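PDB 2D42: non-toxic crystal protein from Bacillus thuringiensis, which resembles beta-pore-forming toxins of the aerolysin type in its fold but is non-toxic, its own activity being unknown. Local coordinates for residues Y81-V93 against A119-L132. Residues are numbered along the deposited sequence; the frame is centred on the assembly and turned at random.
Sequences YTSRTSSQTRDGV and AFEGAVTNENKYTL
The hydroxyls of Thr85, Ser87 and Thr89 reach strand 119-122 and the loop after it, while their own strand pairs antiparallel with 129-132, within the elongated, strand-rich fold shared with beta-pore-forming toxins. Backbone bonds join Thr85 to Leu132 and Ser87 to Tyr130, two bonds to each pair; beyond the bulge at Arg90 and Asp91, Val93 N bonds to Val124 O. Hydroxyls on every second residue then reach carbonyls of 119-123. Thr85 OG1 gives a 3.0 Å bond to Ala119 O, in the carbonyl plane on a lone pair, and Ser87 OG meets Glu121 O. Thr89 OG1, held beside its backbone N (chi1 -62°), bonds to Ala123 O at 2.6 Å but lies above that carbonyl's plane. Bound waters fill in the join: one donates to Ser87 OG and accepts from Ala123 N, another accepts from Thr89 N. On the other face, Lys129, bent at its last torsion (chi4 -65°), sets NZ 2.9 Å from Ser86 OG in a weak bond, and Arg84 CD passes Thr131 CB, its guanidinium paired with Asp133. Within the connecting loop, Asn126 OD1 closes an Asx turn onto Asn128 N, and Asn126 ND2 donates in its amide plane to Tyr130 OH at 2.8 Å.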
loop_
_atom_site.group_PDB
_atom_site.type_symbol
_atom_site.label_atom_id
_atom_site.label_comp_id
_atom_site.label_asym_id
_atom_site.label_seq_id
_atom_site.Cartn_x
_atom_site.Cartn_y
_atom_site.Cartn_z
ATOM N N TYR A 81 -19.326 -5.709 -3.361
ATOM C CA TYR A 81 -18.519 -6.469 -2.414
ATOM C C TYR A 81 -17.305 -5.681 -1.939
ATOM O O TYR A 81 -16.604 -5.055 -2.729
ATOM C CB TYR A 81 -18.039 -7.772 -3.060
ATOM C CG TYR A 81 -17.691 -8.847 -2.057
ATOM C CD1 TYR A 81 -18.697 -9.501 -1.336
ATOM C CD2 TYR A 81 -16.364 -9.189 -1.800
ATOM C CE1 TYR A 81 -18.388 -10.475 -0.380
ATOM C CE2 TYR A 81 -16.040 -10.159 -0.848
ATOM C CZ TYR A 81 -17.058 -10.798 -0.140
ATOM O OH TYR A 81 -16.751 -11.744 0.815
ATOM N N THR A 82 -17.049 -5.746 -0.640
ATOM C CA THR A 82 -15.930 -5.037 -0.043
ATOM C C THR A 82 -14.810 -5.971 0.363
ATOM O O THR A 82 -15.015 -6.872 1.172
ATOM C CB THR A 82 -16.367 -4.271 1.207
ATOM O OG1 THR A 82 -17.320 -3.271 0.839
ATOM C CG2 THR A 82 -15.165 -3.614 1.873
ATOM N N SER A 83 -13.628 -5.751 -0.198
ATOM C CA SER A 83 -12.465 -6.564 0.137
ATOM C C SER A 83 -11.440 -5.655 0.813
ATOM O O SER A 83 -11.307 -4.482 0.462
ATOM C CB SER A 83 -11.867 -7.195 -1.124
ATOM O OG SER A 83 -12.780 -8.103 -1.724
ATOM N N ARG A 84 -10.720 -6.199 1.785
ATOM C CA ARG A 84 -9.735 -5.424 2.521
ATOM C C ARG A 84 -8.297 -5.817 2.255
ATOM O O ARG A 84 -7.996 -6.977 1.979
ATOM C CB ARG A 84 -10.002 -5.542 4.024
ATOM C CG ARG A 84 -8.932 -4.904 4.894
ATOM C CD ARG A 84 -9.385 -4.800 6.341
ATOM N NE ARG A 84 -10.647 -4.070 6.459
ATOM C CZ ARG A 84 -11.212 -3.731 7.614
ATOM N NH1 ARG A 84 -10.630 -4.051 8.761
ATOM N NH2 ARG A 84 -12.366 -3.075 7.623
ATOM N N THR A 85 -7.412 -4.829 2.334
ATOM C CA THR A 85 -5.986 -5.056 2.162
ATOM C C THR A 85 -5.318 -4.310 3.302
ATOM O O THR A 85 -5.752 -3.221 3.684
ATOM C CB THR A 85 -5.461 -4.505 0.826
ATOM O OG1 THR A 85 -5.524 -3.072 0.840
ATOM C CG2 THR A 85 -6.290 -5.039 -0.325
ATOM N N SER A 86 -4.273 -4.903 3.857
ATOM C CA SER A 86 -3.560 -4.288 4.960
ATOM C C SER A 86 -2.055 -4.275 4.686
ATOM O O SER A 86 -1.521 -5.225 4.116
ATOM C CB SER A 86 -3.854 -5.063 6.240
ATOM O OG SER A 86 -3.206 -4.467 7.344
ATOM N N SER A 87 -1.377 -3.196 5.072
ATOM C CA SER A 87 0.068 -3.098 4.876
ATOM C C SER A 87 0.746 -2.725 6.188
ATOM O O SER A 87 0.099 -2.217 7.103
ATOM C CB SER A 87 0.398 -2.038 3.829
ATOM O OG SER A 87 0.169 -0.740 4.344
ATOM N N GLN A 88 2.048 -2.977 6.280
ATOM C CA GLN A 88 2.793 -2.642 7.485
ATOM C C GLN A 88 4.272 -2.544 7.194
ATOM O O GLN A 88 4.888 -3.502 6.726
ATOM C CB GLN A 88 2.577 -3.700 8.575
ATOM C CG GLN A 88 3.250 -3.359 9.896
ATOM C CD GLN A 88 3.187 -4.494 10.897
ATOM O OE1 GLN A 88 3.403 -4.293 12.089
ATOM N NE2 GLN A 88 2.903 -5.694 10.416
ATOM N N THR A 89 4.848 -1.384 7.480
ATOM C CA THR A 89 6.271 -1.183 7.251
ATOM C C THR A 89 7.143 -1.872 8.292
ATOM O O THR A 89 6.826 -1.876 9.485
ATOM C CB THR A 89 6.634 0.307 7.279
ATOM O OG1 THR A 89 5.939 0.981 6.225
ATOM C CG2 THR A 89 8.162 0.491 7.124
ATOM N N ARG A 90 8.248 -2.442 7.822
ATOM C CA ARG A 90 9.218 -3.091 8.687
ATOM C C ARG A 90 10.425 -2.149 8.770
ATOM O O ARG A 90 10.834 -1.734 9.862
ATOM C CB ARG A 90 9.654 -4.430 8.102
ATOM C CG ARG A 90 10.827 -5.041 8.836
ATOM C CD ARG A 90 11.323 -6.305 8.160
ATOM N NE ARG A 90 12.420 -6.904 8.912
ATOM C CZ ARG A 90 13.066 -8.006 8.547
ATOM N NH1 ARG A 90 12.724 -8.639 7.432
ATOM N NH2 ARG A 90 14.047 -8.481 9.303
ATOM N N ASP A 91 10.990 -1.820 7.611
ATOM C CA ASP A 91 12.122 -0.902 7.554
ATOM C C ASP A 91 11.714 0.345 6.782
ATOM O O ASP A 91 11.524 0.306 5.560
ATOM C CB ASP A 91 13.333 -1.555 6.886
ATOM C CG ASP A 91 13.870 -2.741 7.682
ATOM O OD1 ASP A 91 13.678 -2.761 8.916
ATOM O OD2 ASP A 91 14.494 -3.636 7.078
ATOM N N GLY A 92 11.567 1.450 7.505
ATOM C CA GLY A 92 11.169 2.689 6.871
ATOM C C GLY A 92 12.011 3.895 7.252
ATOM O O GLY A 92 13.110 3.773 7.792
ATOM N N VAL A 93 11.471 5.076 6.975
ATOM C CA VAL A 93 12.168 6.317 7.260
ATOM C C VAL A 93 11.140 7.412 7.505
ATOM O O VAL A 93 10.003 7.306 7.046
ATOM C CB VAL A 93 13.083 6.708 6.072
ATOM C CG1 VAL A 93 12.248 6.900 4.801
ATOM C CG2 VAL A 93 13.866 7.982 6.409
ATOM N N ALA A 119 -5.170 -2.498 -4.577
ATOM C CA ALA A 119 -4.870 -1.142 -4.145
ATOM C C ALA A 119 -4.689 -1.231 -2.639
ATOM O O ALA A 119 -5.387 -2.004 -1.964
ATOM C CB ALA A 119 -6.028 -0.200 -4.484
ATOM N N PHE A 120 -3.727 -0.475 -2.120
ATOM C CA PHE A 120 -3.477 -0.456 -0.690
ATOM C C PHE A 120 -2.865 0.861 -0.238
ATOM O O PHE A 120 -2.385 1.657 -1.062
ATOM C CB PHE A 120 -2.590 -1.647 -0.286
ATOM C CG PHE A 120 -1.202 -1.640 -0.890
ATOM C CD1 PHE A 120 -0.108 -1.198 -0.146
ATOM C CD2 PHE A 120 -0.978 -2.146 -2.164
ATOM C CE1 PHE A 120 1.187 -1.268 -0.659
ATOM C CE2 PHE A 120 0.312 -2.220 -2.692
ATOM C CZ PHE A 120 1.401 -1.782 -1.937
ATOM N N GLU A 121 -2.928 1.111 1.067
ATOM C CA GLU A 121 -2.359 2.326 1.635
ATOM C C GLU A 121 -1.356 1.916 2.696
ATOM O O GLU A 121 -1.450 0.827 3.280
ATOM C CB GLU A 121 -3.440 3.206 2.269
ATOM C CG GLU A 121 -4.433 3.784 1.289
ATOM C CD GLU A 121 -5.443 4.702 1.963
ATOM O OE1 GLU A 121 -5.655 4.567 3.184
ATOM O OE2 GLU A 121 -6.038 5.551 1.268
ATOM N N GLY A 122 -0.392 2.792 2.948
ATOM C CA GLY A 122 0.620 2.493 3.937
ATOM C C GLY A 122 1.502 3.699 4.196
ATOM O O GLY A 122 1.498 4.666 3.429
ATOM N N ALA A 123 2.256 3.640 5.285
ATOM C CA ALA A 123 3.144 4.728 5.658
ATOM C C ALA A 123 4.535 4.154 5.848
ATOM O O ALA A 123 4.718 3.191 6.594
ATOM C CB ALA A 123 2.656 5.379 6.957
ATOM N N VAL A 124 5.512 4.729 5.157
ATOM C CA VAL A 124 6.886 4.255 5.287
ATOM C C VAL A 124 7.470 4.886 6.548
ATOM O O VAL A 124 8.572 4.541 6.970
ATOM C CB VAL A 124 7.758 4.690 4.075
ATOM C CG1 VAL A 124 7.959 6.212 4.084
ATOM C CG2 VAL A 124 9.100 3.974 4.117
ATOM N N THR A 125 6.696 5.786 7.151
ATOM C CA THR A 125 7.119 6.534 8.333
ATOM C C THR A 125 6.885 5.909 9.698
ATOM O O THR A 125 7.312 6.465 10.711
ATOM C CB THR A 125 6.474 7.927 8.346
ATOM O OG1 THR A 125 5.048 7.792 8.341
ATOM C CG2 THR A 125 6.908 8.723 7.123
ATOM N N ASN A 126 6.198 4.772 9.739
ATOM C CA ASN A 126 5.960 4.105 11.010
ATOM C C ASN A 126 5.674 2.622 10.788
ATOM O O ASN A 126 5.512 2.174 9.652
ATOM C CB ASN A 126 4.802 4.779 11.758
ATOM C CG ASN A 126 3.469 4.580 11.070
ATOM O OD1 ASN A 126 3.005 3.448 10.909
ATOM N ND2 ASN A 126 2.842 5.680 10.663
ATOM N N GLU A 127 5.614 1.856 11.868
ATOM C CA GLU A 127 5.375 0.430 11.744
ATOM C C GLU A 127 3.956 0.019 12.089
ATOM O O GLU A 127 3.710 -1.140 12.418
ATOM C CB GLU A 127 6.369 -0.341 12.618
ATOM C CG GLU A 127 7.821 -0.127 12.224
ATOM C CD GLU A 127 8.790 -0.872 13.124
ATOM O OE1 GLU A 127 8.633 -2.099 13.277
ATOM O OE2 GLU A 127 9.715 -0.236 13.671
ATOM N N ASN A 128 3.019 0.962 12.011
ATOM C CA ASN A 128 1.632 0.657 12.320
ATOM C C ASN A 128 0.952 -0.029 11.140
ATOM O O ASN A 128 1.401 0.062 9.998
ATOM C CB ASN A 128 0.843 1.928 12.670
ATOM C CG ASN A 128 1.474 2.730 13.803
ATOM O OD1 ASN A 128 1.992 2.170 14.767
ATOM N ND2 ASN A 128 1.411 4.056 13.694
ATOM N N LYS A 129 -0.157 -0.692 11.427
ATOM C CA LYS A 129 -0.922 -1.392 10.412
ATOM C C LYS A 129 -1.899 -0.419 9.761
ATOM O O LYS A 129 -2.583 0.337 10.446
ATOM C CB LYS A 129 -1.670 -2.556 11.069
ATOM C CG LYS A 129 -2.455 -3.444 10.136
ATOM C CD LYS A 129 -2.962 -4.683 10.889
ATOM C CE LYS A 129 -3.793 -5.612 10.002
ATOM N NZ LYS A 129 -5.070 -4.999 9.533
ATOM N N TYR A 130 -1.944 -0.430 8.434
ATOM C CA TYR A 130 -2.838 0.437 7.681
ATOM C C TYR A 130 -3.780 -0.398 6.824
ATOM O O TYR A 130 -3.333 -1.192 5.989
ATOM C CB TYR A 130 -2.035 1.367 6.771
ATOM C CG TYR A 130 -1.403 2.531 7.488
ATOM C CD1 TYR A 130 -1.903 3.822 7.325
ATOM C CD2 TYR A 130 -0.301 2.348 8.318
ATOM C CE1 TYR A 130 -1.319 4.909 7.970
ATOM C CE2 TYR A 130 0.292 3.427 8.969
ATOM C CZ TYR A 130 -0.225 4.706 8.787
ATOM O OH TYR A 130 0.357 5.781 9.412
ATOM N N THR A 131 -5.080 -0.200 7.009
ATOM C CA THR A 131 -6.069 -0.950 6.245
ATOM C C THR A 131 -6.830 -0.085 5.253
ATOM O O THR A 131 -7.041 1.107 5.477
ATOM C CB THR A 131 -7.089 -1.616 7.173
ATOM O OG1 THR A 131 -7.807 -0.605 7.888
ATOM C CG2 THR A 131 -6.389 -2.521 8.162
ATOM N N LEU A 132 -7.234 -0.696 4.144
ATOM C CA LEU A 132 -7.991 0.001 3.116
ATOM C C LEU A 132 -9.101 -0.897 2.583
ATOM O O LEU A 132 -8.834 -1.984 2.063
ATOM C CB LEU A 132 -7.081 0.419 1.957
ATOM C CG LEU A 132 -7.795 1.070 0.764
ATOM C CD1 LEU A 132 -8.458 2.371 1.202
ATOM C CD2 LEU A 132 -6.804 1.338 -0.353
HETATM O O HOH W 1 -3.732 -0.986 2.794
HETATM O O HOH W 2 2.294 0.768 6.059
HETATM O O HOH W 3 3.363 0.857 8.551
HETATM O O HOH W 4 7.072 -3.622 11.641
#